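Local atomic coordinates of beta-lactamase (Klebsiella pneumoniae, PDB entry 6KBY), a protein that probably hydrolyses beta-lactam antibiotics to substituted beta-amino acids, as a class C beta-lactamase, and binds adenosine monophosphate in its pocket. Residues Gln24-Lys29 and Ile352-Thr357; Ala84-Lys89 and Gln257-Ala262; Val216-Glu221 and Glu226-Lys231; Glu280-Pro285 and Pro289-Gly294. All blocks are in the same frame, centred on the assembly; numbering follows the deposited sequence.

Helix 11-30, near the N terminus, opens the largest loop, which contact 1 closes only when the chain returns as helix 352-364. Everything else nests inside it. Contact 2 closes a second loop, joining the end of helix 72-86 to helix 255-262, and within that loop lies contact 3, a short turn-back between residues 216-221 and 226-231 beside the AMP. Contact 4 follows in series after contact 2, folding helix 288-294 onto strand 280-283 of the antiparallel sheet. Contacts 1 and 4 adjoin, Val356 CG1 lying 3.5 Å from Leu291 CG, whereas contacts 1 and 2 sit on opposite sides of the chain's centre, with centres 35 Å apart.

Contact 1: residues Gln24-Lys29 and Ile352-Thr357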
loop_
_atom_site.group_PDB
_atom_site.type_symbol
_atom_site.label_atom_id
_atom_site.label_comp_id
_atom_site.label_asym_id
_atom_site.label_seq_id
_atom_site.Cartn_x
_atom_site.Cartn_y
_atom_site.Cartn_z
ATOM N N GLN A 24 -19.644 3.933 -12.026
ATOM C CA GLN A 24 -20.969 3.311 -12.015
ATOM C C GLN A 24 -21.018 2.027 -12.830
ATOM O O GLN A 24 -21.497 1.007 -12.303
ATOM C CB GLN A 24 -22.061 4.323 -12.369
ATOM C CG GLN A 24 -22.241 5.374 -11.300
ATOM C CD GLN A 24 -23.369 6.320 -11.624
ATOM O OE1 GLN A 24 -23.628 6.614 -12.791
ATOM N NE2 GLN A 24 -24.066 6.785 -10.595
ATOM N N PRO A 25 -20.542 1.984 -14.076
ATOM C CA PRO A 25 -20.528 0.693 -14.782
ATOM C C PRO A 25 -19.608 -0.328 -14.137
ATOM O O PRO A 25 -19.937 -1.521 -14.110
ATOM C CB PRO A 25 -20.089 1.073 -16.206
ATOM C CG PRO A 25 -20.412 2.545 -16.324
ATOM C CD PRO A 25 -20.133 3.094 -14.959
ATOM N N LEU A 26 -18.463 0.112 -13.607
ATOM C CA LEU A 26 -17.559 -0.793 -12.903
ATOM C C LEU A 26 -18.273 -1.496 -11.753
ATOM O O LEU A 26 -18.165 -2.720 -11.585
ATOM C CB LEU A 26 -16.364 0.003 -12.380
ATOM C CG LEU A 26 -15.318 -0.799 -11.607
ATOM C CD1 LEU A 26 -14.435 -1.591 -12.556
ATOM C CD2 LEU A 26 -14.487 0.133 -10.737
ATOM N N MET A 27 -19.006 -0.733 -10.945
ATOM C CA MET A 27 -19.689 -1.323 -9.800
ATOM C C MET A 27 -20.839 -2.216 -10.239
ATOM O O MET A 27 -21.096 -3.259 -9.620
ATOM C CB MET A 27 -20.206 -0.222 -8.878
ATOM C CG MET A 27 -19.095 0.541 -8.196
ATOM S SD MET A 27 -19.670 1.879 -7.130
ATOM C CE MET A 27 -20.556 0.967 -5.863
ATOM N N GLN A 28 -21.554 -1.816 -11.295
ATOM C CA GLN A 28 -22.657 -2.617 -11.804
ATOM C C GLN A 28 -22.158 -3.982 -12.266
ATOM O O GLN A 28 -22.641 -5.028 -11.813
ATOM C CB GLN A 28 -23.347 -1.861 -12.949
ATOM C CG GLN A 28 -24.766 -2.329 -13.275
ATOM C CD GLN A 28 -24.822 -3.762 -13.745
ATOM O OE1 GLN A 28 -24.152 -4.146 -14.708
ATOM N NE2 GLN A 28 -25.614 -4.567 -13.061
ATOM N N LYS A 29 -21.181 -3.995 -13.171
ATOM C CA LYS A 29 -20.821 -5.262 -13.790
ATOM C C LYS A 29 -20.081 -6.179 -12.828
ATOM O O LYS A 29 -20.211 -7.401 -12.931
ATOM C CB LYS A 29 -20.055 -5.045 -15.090
ATOM C CG LYS A 29 -18.649 -4.555 -14.938
ATOM C CD LYS A 29 -18.071 -4.362 -16.329
ATOM C CE LYS A 29 -16.570 -4.310 -16.317
ATOM N NZ LYS A 29 -16.035 -4.157 -17.701
ATOM N N ILE A 352 -7.428 -6.513 -10.511
ATOM C CA ILE A 352 -6.472 -5.413 -10.503
ATOM C C ILE A 352 -6.429 -4.693 -11.845
ATOM O O ILE A 352 -6.303 -3.466 -11.892
ATOM C CB ILE A 352 -5.089 -5.919 -10.055
ATOM C CG1 ILE A 352 -5.065 -6.056 -8.529
ATOM C CG2 ILE A 352 -3.994 -4.987 -10.520
ATOM C CD1 ILE A 352 -3.864 -6.801 -7.998
ATOM N N ASP A 353 -6.538 -5.432 -12.955
ATOM C CA ASP A 353 -6.499 -4.776 -14.262
ATOM C C ASP A 353 -7.577 -3.703 -14.379
ATOM O O ASP A 353 -7.352 -2.652 -14.986
ATOM C CB ASP A 353 -6.632 -5.803 -15.387
ATOM C CG ASP A 353 -8.017 -6.397 -15.467
ATOM O OD1 ASP A 353 -8.408 -7.088 -14.513
ATOM O OD2 ASP A 353 -8.720 -6.161 -16.474
ATOM N N GLN A 354 -8.753 -3.945 -13.795
ATOM C CA GLN A 354 -9.811 -2.942 -13.834
ATOM C C GLN A 354 -9.483 -1.740 -12.957
ATOM O O GLN A 354 -9.753 -0.597 -13.345
ATOM C CB GLN A 354 -11.137 -3.561 -13.411
ATOM C CG GLN A 354 -11.631 -4.634 -14.348
ATOM C CD GLN A 354 -12.962 -5.164 -13.900
ATOM O OE1 GLN A 354 -14.002 -4.593 -14.216
ATOM N NE2 GLN A 354 -12.939 -6.240 -13.133
ATOM N N ARG A 355 -8.923 -1.973 -11.764
ATOM C CA ARG A 355 -8.527 -0.856 -10.908
ATOM C C ARG A 355 -7.547 0.047 -11.637
ATOM O O ARG A 355 -7.697 1.276 -11.663
ATOM C CB ARG A 355 -7.853 -1.375 -9.634
ATOM C CG ARG A 355 -8.653 -2.401 -8.874
ATOM C CD ARG A 355 -7.946 -2.850 -7.608
ATOM N NE ARG A 355 -8.447 -4.152 -7.188
ATOM C CZ ARG A 355 -7.953 -4.853 -6.168
ATOM N NH1 ARG A 355 -6.953 -4.366 -5.439
ATOM N NH2 ARG A 355 -8.465 -6.046 -5.883
ATOM N N VAL A 356 -6.521 -0.562 -12.228
ATOM C CA VAL A 356 -5.459 0.189 -12.881
ATOM C C VAL A 356 -5.989 0.930 -14.101
ATOM O O VAL A 356 -5.642 2.093 -14.341
ATOM C CB VAL A 356 -4.335 -0.791 -13.253
ATOM C CG1 VAL A 356 -3.343 -0.127 -14.180
ATOM C CG2 VAL A 356 -3.671 -1.345 -11.992
ATOM N N THR A 357 -6.834 0.267 -14.889
ATOM C CA THR A 357 -7.366 0.888 -16.099
ATOM C C THR A 357 -8.227 2.103 -15.762
ATOM O O THR A 357 -8.107 3.167 -16.386
ATOM C CB THR A 357 -8.153 -0.150 -16.905
ATOM O OG1 THR A 357 -7.273 -1.201 -17.324
ATOM C CG2 THR A 357 -8.794 0.496 -18.130
HETATM O O HOH W 1 -13.940 -2.656 -16.116
#
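Gln354 reaches from helix 352-364 to helix 11-30 and meets Leu26 and Lys29 there; within these segments the nearest CA atoms are those of Leu26 and Gln354, 8.1 Å apart. Its path can be followed outward. CB lies 3.9 Å from Leu26 CD1, so the leucine methyl already bears on the root of the side chain. From there CG stands anti to the carbonyl carbon (chi1 -64°) and the chain runs on extended (chi2 -178°), which carries the amide across the gap rather than back over its own helix. CD passes the same methyl, at 4.1 Å from Leu26 CD1. At the tip, OE1 touches two carbons: Leu26 CD1 at 3.5 Å and Lys29 CE at 3.3 Å. Direct polar pairing with the ammonium is not made, because Lys29 NZ stands 4.1 Å from Gln354 OE1. A water spans the gap instead, donating to OE1 and accepting a weak bond from NZ. Beyond the two segments, OE1 also accepts from Asn30 ND2, while NE2 is hydrogen-bonded to Ser351 OG, so both ends of the amide have partners that fix its rotation. The chemistry is therefore mixed: a methyl contact on the buried side, and a carbonyl oxygen that accepts from Asn30 and from the water also meeting Lys29, whose ammonium probably polarises it although their hydrogen-bonded link runs through water.

Contact 2: residues Ala84-Lys89 and Gln257-Ala262; sequences AQVSGK and QQALTA
Val86 meets Ala259 and Gln258 where helix 72-86 ends, in a Schellman motif, against the side of helix 255-262. The evidence for the motif is a pair of backbone bonds into the last turn, Lys89 N to Ala84 O (2.9 Å) and Gly88 N to Gln85 O (3.0 Å), with Gly88 at a phi of 81°. Val86 is the last helical residue before this turn, and its side chain carries most of the contact. Its chi1 of -55° puts CG1 anti to the carbonyl carbon and CG2 between the backbone N and the carbonyl carbon; it is CG2 that is delivered to the opposite helix, 4.1 Å from Ala259 CB. The backbones are close here, 6.3 Å between the CA atoms of Val86 and Ala259, consistent with the small alanine side chain. Gln258 flanks this apolar pair. Its extended chain brings OE1 to 4.3 Å from Val86 CB, a loose van der Waals approach. Outside the two segments, Ser82, one turn back on helix 72-86, adds another tie between the helices by hydrogen-bonding through OG to Ala259 O. Lys255 NZ links the helices as well, through a hydrogen bond to the backbone oxygen Val86 O, and also holds the carboxamide by hydrogen-bonding to Gln258 OE1.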
loop_
_atom_site.group_PDB
_atom_site.type_symbol
_atom_site.label_atom_id
_atom_site.label_comp_id
_atom_site.label_asym_id
_atom_site.label_seq_id
_atom_site.Cartn_x
_atom_site.Cartn_y
_atom_site.Cartn_z
ATOM N N ALA A 84 12.469 5.214 10.699
ATOM C CA ALA A 84 13.545 4.722 11.551
ATOM C C ALA A 84 14.905 4.999 10.926
ATOM O O ALA A 84 15.863 5.356 11.628
ATOM C CB ALA A 84 13.361 3.228 11.808
ATOM N N GLN A 85 15.012 4.843 9.608
ATOM C CA GLN A 85 16.287 5.047 8.932
ATOM C C GLN A 85 16.725 6.505 9.010
ATOM O O GLN A 85 17.858 6.803 9.415
ATOM C CB GLN A 85 16.172 4.570 7.484
ATOM C CG GLN A 85 17.475 4.565 6.716
ATOM C CD GLN A 85 17.647 5.818 5.899
ATOM O OE1 GLN A 85 16.796 6.158 5.069
ATOM N NE2 GLN A 85 18.745 6.526 6.132
ATOM N N VAL A 86 15.837 7.434 8.650
ATOM C CA VAL A 86 16.221 8.841 8.700
ATOM C C VAL A 86 16.418 9.323 10.133
ATOM O O VAL A 86 17.106 10.331 10.352
ATOM C CB VAL A 86 15.268 9.730 7.876
ATOM C CG1 VAL A 86 15.173 9.224 6.439
ATOM C CG2 VAL A 86 13.904 9.798 8.525
ATOM N N SER A 87 15.850 8.624 11.115
ATOM C CA SER A 87 16.058 8.931 12.525
ATOM C C SER A 87 17.336 8.322 13.082
ATOM O O SER A 87 17.599 8.467 14.282
ATOM C CB SER A 87 14.877 8.433 13.362
ATOM O OG SER A 87 13.673 9.067 12.980
ATOM N N GLY A 88 18.112 7.624 12.260
ATOM C CA GLY A 88 19.368 7.059 12.708
ATOM C C GLY A 88 19.260 5.753 13.460
ATOM O O GLY A 88 20.243 5.342 14.089
ATOM N N LYS A 89 18.112 5.076 13.401
ATOM C CA LYS A 89 17.887 3.861 14.174
ATOM C C LYS A 89 18.040 2.590 13.355
ATOM O O LYS A 89 18.083 1.501 13.936
ATOM C CB LYS A 89 16.486 3.883 14.801
ATOM C CG LYS A 89 16.205 5.118 15.634
ATOM C CD LYS A 89 17.190 5.242 16.781
ATOM C CE LYS A 89 16.984 6.544 17.534
ATOM N NZ LYS A 89 15.574 7.007 17.426
ATOM N N GLN A 257 8.482 14.034 6.609
ATOM C CA GLN A 257 8.486 14.270 5.169
ATOM C C GLN A 257 9.663 13.570 4.509
ATOM O O GLN A 257 9.516 12.964 3.441
ATOM C CB GLN A 257 8.529 15.763 4.861
ATOM C CG GLN A 257 8.484 16.041 3.373
ATOM C CD GLN A 257 7.149 15.652 2.759
ATOM O OE1 GLN A 257 6.144 16.329 2.974
ATOM N NE2 GLN A 257 7.126 14.554 2.005
ATOM N N GLN A 258 10.845 13.650 5.125
ATOM C CA GLN A 258 12.003 12.945 4.592
ATOM C C GLN A 258 11.725 11.454 4.500
ATOM O O GLN A 258 12.086 10.807 3.510
ATOM C CB GLN A 258 13.215 13.183 5.491
ATOM C CG GLN A 258 13.679 14.617 5.582
ATOM C CD GLN A 258 14.733 14.800 6.658
ATOM O OE1 GLN A 258 15.494 13.878 6.960
ATOM N NE2 GLN A 258 14.775 15.989 7.250
ATOM N N ALA A 259 11.086 10.895 5.527
ATOM C CA ALA A 259 10.794 9.467 5.547
ATOM C C ALA A 259 9.849 9.089 4.417
ATOM O O ALA A 259 10.077 8.100 3.707
ATOM C CB ALA A 259 10.184 9.096 6.897
ATOM N N LEU A 260 8.768 9.859 4.243
ATOM C CA LEU A 260 7.816 9.593 3.168
ATOM C C LEU A 260 8.509 9.610 1.815
ATOM O O LEU A 260 8.389 8.670 1.018
ATOM C CB LEU A 260 6.713 10.647 3.187
ATOM C CG LEU A 260 5.710 10.552 4.336
ATOM C CD1 LEU A 260 5.034 11.907 4.525
ATOM C CD2 LEU A 260 4.684 9.456 4.054
ATOM N N THR A 261 9.241 10.683 1.542
ATOM C CA THR A 261 9.874 10.830 0.241
ATOM C C THR A 261 10.870 9.711 -0.010
ATOM O O THR A 261 10.931 9.164 -1.113
ATOM C CB THR A 261 10.542 12.202 0.180
ATOM O OG1 THR A 261 9.521 13.203 0.267
ATOM C CG2 THR A 261 11.351 12.382 -1.106
ATOM N N ALA A 262 11.638 9.334 1.015
ATOM C CA ALA A 262 12.674 8.327 0.829
ATOM C C ALA A 262 12.110 6.951 0.508
ATOM O O ALA A 262 12.840 6.118 -0.044
ATOM C CB ALA A 262 13.600 8.251 2.048
#

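Contact 3: residues Val216-Glu221 and Glu226-Lys231. With AMP (adenosine monophosphate), chain B.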
loop_
_atom_site.group_PDB
_atom_site.type_symbol
_atom_site.label_atom_id
_atom_site.label_comp_id
_atom_site.label_asym_id
_atom_site.label_seq_id
_atom_site.Cartn_x
_atom_site.Cartn_y
_atom_site.Cartn_z
ATOM N N VAL A 216 -17.698 -10.153 5.064
ATOM C CA VAL A 216 -16.502 -10.593 5.775
ATOM C C VAL A 216 -15.646 -9.400 6.183
ATOM O O VAL A 216 -15.624 -8.356 5.517
ATOM C CB VAL A 216 -15.655 -11.601 4.961
ATOM C CG1 VAL A 216 -16.400 -12.924 4.791
ATOM C CG2 VAL A 216 -15.281 -11.015 3.611
ATOM N N HIS A 217 -14.933 -9.576 7.294
ATOM C CA HIS A 217 -13.854 -8.704 7.723
ATOM C C HIS A 217 -12.581 -9.526 7.847
ATOM O O HIS A 217 -12.615 -10.709 8.205
ATOM C CB HIS A 217 -14.172 -8.051 9.064
ATOM C CG HIS A 217 -15.068 -6.858 8.956
ATOM N ND1 HIS A 217 -15.856 -6.423 9.998
ATOM C CD2 HIS A 217 -15.284 -5.993 7.935
ATOM C CE1 HIS A 217 -16.525 -5.347 9.623
ATOM N NE2 HIS A 217 -16.193 -5.064 8.376
ATOM N N VAL A 218 -11.450 -8.883 7.549
ATOM C CA VAL A 218 -10.175 -9.587 7.505
ATOM C C VAL A 218 -9.792 -10.104 8.886
ATOM O O VAL A 218 -9.991 -9.432 9.907
ATOM C CB VAL A 218 -9.086 -8.679 6.905
ATOM C CG1 VAL A 218 -8.869 -7.440 7.762
ATOM C CG2 VAL A 218 -7.787 -9.443 6.717
ATOM N N ASN A 219 -9.234 -11.314 8.919
ATOM C CA ASN A 219 -8.757 -11.927 10.153
ATOM C C ASN A 219 -7.282 -11.591 10.317
ATOM O O ASN A 219 -6.473 -11.892 9.435
ATOM C CB ASN A 219 -8.944 -13.442 10.105
ATOM C CG ASN A 219 -8.587 -14.111 11.416
ATOM O OD1 ASN A 219 -8.827 -13.560 12.492
ATOM N ND2 ASN A 219 -8.002 -15.302 11.335
ATOM N N MET A 220 -6.938 -10.967 11.436
ATOM C CA MET A 220 -5.584 -10.490 11.668
ATOM C C MET A 220 -4.764 -11.569 12.366
ATOM O O MET A 220 -5.074 -11.960 13.497
ATOM C CB MET A 220 -5.626 -9.223 12.519
ATOM C CG MET A 220 -6.360 -8.070 11.859
ATOM S SD MET A 220 -5.730 -7.693 10.200
ATOM C CE MET A 220 -3.983 -7.538 10.528
ATOM N N GLU A 221 -3.711 -12.033 11.701
ATOM C CA GLU A 221 -2.838 -13.084 12.205
ATOM C C GLU A 221 -1.413 -12.539 12.367
ATOM O O GLU A 221 -1.171 -11.338 12.225
ATOM C CB GLU A 221 -2.948 -14.315 11.307
ATOM C CG GLU A 221 -4.368 -14.869 11.247
ATOM C CD GLU A 221 -4.463 -16.160 10.465
ATOM O OE1 GLU A 221 -3.872 -16.239 9.368
ATOM O OE2 GLU A 221 -5.121 -17.102 10.957
ATOM N N GLU A 226 1.524 -5.519 9.673
ATOM C CA GLU A 226 2.531 -4.992 8.759
ATOM C C GLU A 226 2.124 -5.186 7.307
ATOM O O GLU A 226 2.327 -4.294 6.472
ATOM C CB GLU A 226 3.842 -5.739 8.993
ATOM C CG GLU A 226 4.603 -5.382 10.256
ATOM C CD GLU A 226 4.194 -6.143 11.505
ATOM O OE1 GLU A 226 3.108 -6.763 11.564
ATOM O OE2 GLU A 226 5.007 -6.098 12.463
ATOM N N ALA A 227 1.576 -6.360 6.980
ATOM C CA ALA A 227 1.343 -6.736 5.593
ATOM C C ALA A 227 -0.027 -6.337 5.070
ATOM O O ALA A 227 -0.155 -6.063 3.871
ATOM C CB ALA A 227 1.540 -8.243 5.412
ATOM N N TYR A 228 -1.051 -6.305 5.933
ATOM C CA TYR A 228 -2.411 -6.135 5.410
ATOM C C TYR A 228 -3.401 -5.563 6.421
ATOM O O TYR A 228 -4.604 -5.688 6.177
ATOM C CB TYR A 228 -2.948 -7.472 4.847
ATOM C CG TYR A 228 -2.900 -8.633 5.838
ATOM C CD1 TYR A 228 -3.846 -8.760 6.860
ATOM C CD2 TYR A 228 -1.896 -9.592 5.763
ATOM C CE1 TYR A 228 -3.792 -9.817 7.783
ATOM C CE2 TYR A 228 -1.839 -10.657 6.674
ATOM C CZ TYR A 228 -2.785 -10.761 7.691
ATOM O OH TYR A 228 -2.735 -11.795 8.616
ATOM N N GLY A 229 -2.974 -4.920 7.502
ATOM C CA GLY A 229 -3.890 -4.611 8.588
ATOM C C GLY A 229 -4.662 -3.301 8.557
ATOM O O GLY A 229 -5.560 -3.140 9.387
ATOM N N ILE A 230 -4.369 -2.366 7.656
ATOM C CA ILE A 230 -4.933 -1.018 7.762
ATOM C C ILE A 230 -6.394 -0.990 7.322
ATOM O O ILE A 230 -6.758 -1.539 6.271
ATOM C CB ILE A 230 -4.093 -0.013 6.954
ATOM C CG1 ILE A 230 -2.693 0.143 7.560
ATOM C CG2 ILE A 230 -4.808 1.328 6.844
ATOM C CD1 ILE A 230 -2.635 0.984 8.828
ATOM N N LYS A 231 -7.226 -0.303 8.114
ATOM C CA LYS A 231 -8.561 0.133 7.727
ATOM C C LYS A 231 -8.558 1.654 7.761
ATOM O O LYS A 231 -8.050 2.246 8.718
ATOM C CB LYS A 231 -9.619 -0.392 8.709
ATOM C CG LYS A 231 -9.747 -1.912 8.778
ATOM C CD LYS A 231 -8.771 -2.493 9.816
ATOM C CE LYS A 231 -8.577 -3.975 9.690
ATOM N NZ LYS A 231 -7.619 -4.307 10.754
HETATM P P AMP B . -1.910 -7.475 -0.851
HETATM O O1P AMP B . -3.281 -6.880 -0.764
HETATM O O2P AMP B . -1.284 -7.643 -2.210
HETATM O "O5'" AMP B . -1.862 -8.849 -0.055
HETATM C "C5'" AMP B . -2.408 -8.938 1.253
HETATM C "C4'" AMP B . -3.678 -9.748 1.275
HETATM O "O4'" AMP B . -3.378 -11.146 1.013
HETATM C "C3'" AMP B . -4.415 -9.765 2.607
HETATM O "O3'" AMP B . -5.238 -8.630 2.800
HETATM C "C2'" AMP B . -5.173 -11.083 2.560
HETATM O "O2'" AMP B . -6.331 -10.970 1.743
HETATM C "C1'" AMP B . -4.162 -11.976 1.845
HETATM N N9 AMP B . -3.259 -12.649 2.798
HETATM C C8 AMP B . -1.938 -12.403 2.943
HETATM N N7 AMP B . -1.395 -13.196 3.905
HETATM C C5 AMP B . -2.390 -13.965 4.392
HETATM C C6 AMP B . -2.506 -15.018 5.424
HETATM N N6 AMP B . -1.427 -15.407 6.143
HETATM N N1 AMP B . -3.726 -15.571 5.627
HETATM C C2 AMP B . -4.806 -15.187 4.919
HETATM N N3 AMP B . -4.771 -14.236 3.964
HETATM C C4 AMP B . -3.613 -13.602 3.660
#
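Met220 and Tyr228 form the dense part of the contact. The three side-chain torsions of Met220, all near -60°, bend the methionine back on itself and press CE against two neighbours, Gly229 CA at 3.5 Å and Tyr228 CE1 at 3.6 Å. The sulfur lies 4.9 Å from the Tyr228 ring centroid, 72° off the ring normal, an oblique Met-aromatic contact. Val218 adds a methyl from each of its branches, CG2 to the tyrosine and CG1 to Lys231 CE. The lysine itself is held by its tip: NZ donates to Gly229 O at 2.7 Å and is also hydrogen-bonded to Leu195 O.

Across the ring's hydroxyl end the packing thins. Glu221 N, at the ring edge, donates to Tyr228 OH over 3.2 Å with an N-H...O angle of 152°, and this is the single hydrogen bond between the segments. Beyond it the CB of Asn219 points away from the other segment, and the residue is exposed; Glu221 OE1 stays 3.8 Å from AMP N1. The nucleotide comes nearer to the tyrosine, with AMP O3' 3.3 Å from Tyr228 CB. Tyr228 thus lines the AMP site near Ser71, a placement consistent with the Omega-loop wall of class C beta-lactamase active sites.

Contact 4: residues Glu280-Pro285 and Pro289-Gly294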
loop_
_atom_site.group_PDB
_atom_site.type_symbol
_atom_site.label_atom_id
_atom_site.label_comp_id
_atom_site.label_asym_id
_atom_site.label_seq_id
_atom_site.Cartn_x
_atom_site.Cartn_y
_atom_site.Cartn_z
ATOM N N GLU A 280 5.870 0.874 -5.727
ATOM C CA GLU A 280 6.324 0.441 -7.037
ATOM C C GLU A 280 6.088 1.586 -8.006
ATOM O O GLU A 280 5.088 2.302 -7.888
ATOM C CB GLU A 280 5.526 -0.789 -7.484
ATOM C CG GLU A 280 5.631 -1.944 -6.497
ATOM C CD GLU A 280 4.532 -2.982 -6.657
ATOM O OE1 GLU A 280 3.750 -2.894 -7.632
ATOM O OE2 GLU A 280 4.444 -3.884 -5.793
ATOM N N GLN A 281 6.986 1.768 -8.970
ATOM C CA GLN A 281 6.831 2.895 -9.877
ATOM C C GLN A 281 7.235 2.514 -11.290
ATOM O O GLN A 281 7.951 1.535 -11.525
ATOM C CB GLN A 281 7.616 4.125 -9.413
ATOM C CG GLN A 281 9.108 3.979 -9.578
ATOM C CD GLN A 281 9.880 5.120 -8.938
ATOM O OE1 GLN A 281 9.496 5.632 -7.889
ATOM N NE2 GLN A 281 10.982 5.518 -9.569
ATOM N N LEU A 282 6.768 3.330 -12.229
ATOM C CA LEU A 282 7.133 3.231 -13.629
ATOM C C LEU A 282 7.392 4.634 -14.155
ATOM O O LEU A 282 6.790 5.596 -13.666
ATOM C CB LEU A 282 6.003 2.608 -14.458
ATOM C CG LEU A 282 5.666 1.146 -14.167
ATOM C CD1 LEU A 282 4.661 1.030 -13.023
ATOM C CD2 LEU A 282 5.127 0.475 -15.414
ATOM N N PRO A 283 8.267 4.781 -15.147
ATOM C CA PRO A 283 8.474 6.109 -15.742
ATOM C C PRO A 283 7.178 6.690 -16.300
ATOM O O PRO A 283 6.332 5.975 -16.836
ATOM C CB PRO A 283 9.495 5.843 -16.854
ATOM C CG PRO A 283 10.251 4.652 -16.375
ATOM C CD PRO A 283 9.248 3.797 -15.641
ATOM N N TYR A 284 7.034 8.007 -16.173
ATOM C CA TYR A 284 5.864 8.733 -16.644
ATOM C C TYR A 284 6.313 9.680 -17.762
ATOM O O TYR A 284 7.370 10.289 -17.639
ATOM C CB TYR A 284 5.269 9.527 -15.485
ATOM C CG TYR A 284 4.152 10.445 -15.897
ATOM C CD1 TYR A 284 4.421 11.732 -16.343
ATOM C CD2 TYR A 284 2.831 10.032 -15.847
ATOM C CE1 TYR A 284 3.410 12.575 -16.730
ATOM C CE2 TYR A 284 1.805 10.877 -16.235
ATOM C CZ TYR A 284 2.108 12.145 -16.671
ATOM O OH TYR A 284 1.107 13.004 -17.066
ATOM N N PRO A 285 5.526 9.834 -18.843
ATOM C CA PRO A 285 4.231 9.204 -19.124
ATOM C C PRO A 285 4.353 7.690 -19.248
ATOM O O PRO A 285 5.334 7.175 -19.755
ATOM C CB PRO A 285 3.823 9.811 -20.473
ATOM C CG PRO A 285 5.098 10.283 -21.078
ATOM C CD PRO A 285 5.929 10.750 -19.924
ATOM N N PRO A 289 -0.443 -0.593 -21.257
ATOM C CA PRO A 289 0.058 -1.980 -21.269
ATOM C C PRO A 289 1.161 -2.242 -20.260
ATOM O O PRO A 289 1.151 -3.284 -19.595
ATOM C CB PRO A 289 0.527 -2.170 -22.717
ATOM C CG PRO A 289 -0.338 -1.241 -23.500
ATOM C CD PRO A 289 -0.504 -0.029 -22.621
ATOM N N ASN A 290 2.117 -1.321 -20.121
ATOM C CA ASN A 290 3.202 -1.542 -19.171
ATOM C C ASN A 290 2.714 -1.449 -17.732
ATOM O O ASN A 290 3.191 -2.179 -16.859
ATOM C CB ASN A 290 4.340 -0.559 -19.427
ATOM C CG ASN A 290 5.109 -0.880 -20.692
ATOM O OD1 ASN A 290 5.048 -2.000 -21.202
ATOM N ND2 ASN A 290 5.847 0.098 -21.199
ATOM N N LEU A 291 1.766 -0.555 -17.468
ATOM C CA LEU A 291 1.212 -0.450 -16.126
ATOM C C LEU A 291 0.454 -1.717 -15.750
ATOM O O LEU A 291 0.532 -2.183 -14.607
ATOM C CB LEU A 291 0.303 0.774 -16.056
ATOM C CG LEU A 291 -0.144 1.203 -14.663
ATOM C CD1 LEU A 291 1.051 1.455 -13.761
ATOM C CD2 LEU A 291 -1.025 2.440 -14.761
ATOM N N LEU A 292 -0.283 -2.288 -16.704
ATOM C CA LEU A 292 -0.989 -3.534 -16.445
ATOM C C LEU A 292 -0.008 -4.665 -16.171
ATOM O O LEU A 292 -0.166 -5.416 -15.204
ATOM C CB LEU A 292 -1.907 -3.864 -17.618
ATOM C CG LEU A 292 -3.104 -2.928 -17.762
ATOM C CD1 LEU A 292 -3.806 -3.172 -19.091
ATOM C CD2 LEU A 292 -4.071 -3.092 -16.593
ATOM N N THR A 293 1.021 -4.797 -17.013
ATOM C CA THR A 293 2.041 -5.818 -16.789
ATOM C C THR A 293 2.713 -5.624 -15.439
ATOM O O THR A 293 2.901 -6.585 -14.681
ATOM C CB THR A 293 3.078 -5.763 -17.909
ATOM O OG1 THR A 293 2.434 -6.013 -19.168
ATOM C CG2 THR A 293 4.185 -6.792 -17.683
ATOM N N GLY A 294 3.067 -4.383 -15.121
ATOM C CA GLY A 294 3.710 -4.072 -13.858
ATOM C C GLY A 294 2.842 -4.294 -12.640
ATOM O O GLY A 294 3.369 -4.321 -11.523
HETATM O O HOH W 2 3.375 -1.579 -10.040
HETATM O O HOH W 3 3.039 -5.229 -8.934
#
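Two flat groups meet their partners here, the carboxylate of Glu280 and the peptide group between Asn290 and Leu291. Above one face of that peptide sits a methyl of Leu282, CD2, 3.6 Å from Asn290 O and 3.9 Å from Asn290 C. The carboxylate, in contrast, is engaged through its oxygens. OE2 forms a salt bridge with Arg154, while OE1 faces the helix at 4.2 Å from Gly294 O. A bridging water fills that interval, donating to Glu280 OE1 at 2.8 Å and to Gly294 O at 3.1 Å; a second water lies close to both oxygens, though its proton sharing is less certain.

Leu282 does the apolar work. Its chi1 of -66° sets CG anti to the carbonyl carbon, and chi2 of 86° then directs CD2 to the peptide and CD1 to Leu291 CD1 at 3.7 Å. Strand 280-283 and helix 289-294 run nearly antiparallel, 159° apart, with their axes 9.7 Å from each other at closest approach. Leu291 also packs on Val356 and Trp318, placing helix 289-294 between strands 280-283 and 317-325 and helix 352-364.

Chemically, the contact joins a leucine pair to a buried, hydrated carboxylate, whose charge is probably balanced by Arg154, close to the AMP-binding Tyr156.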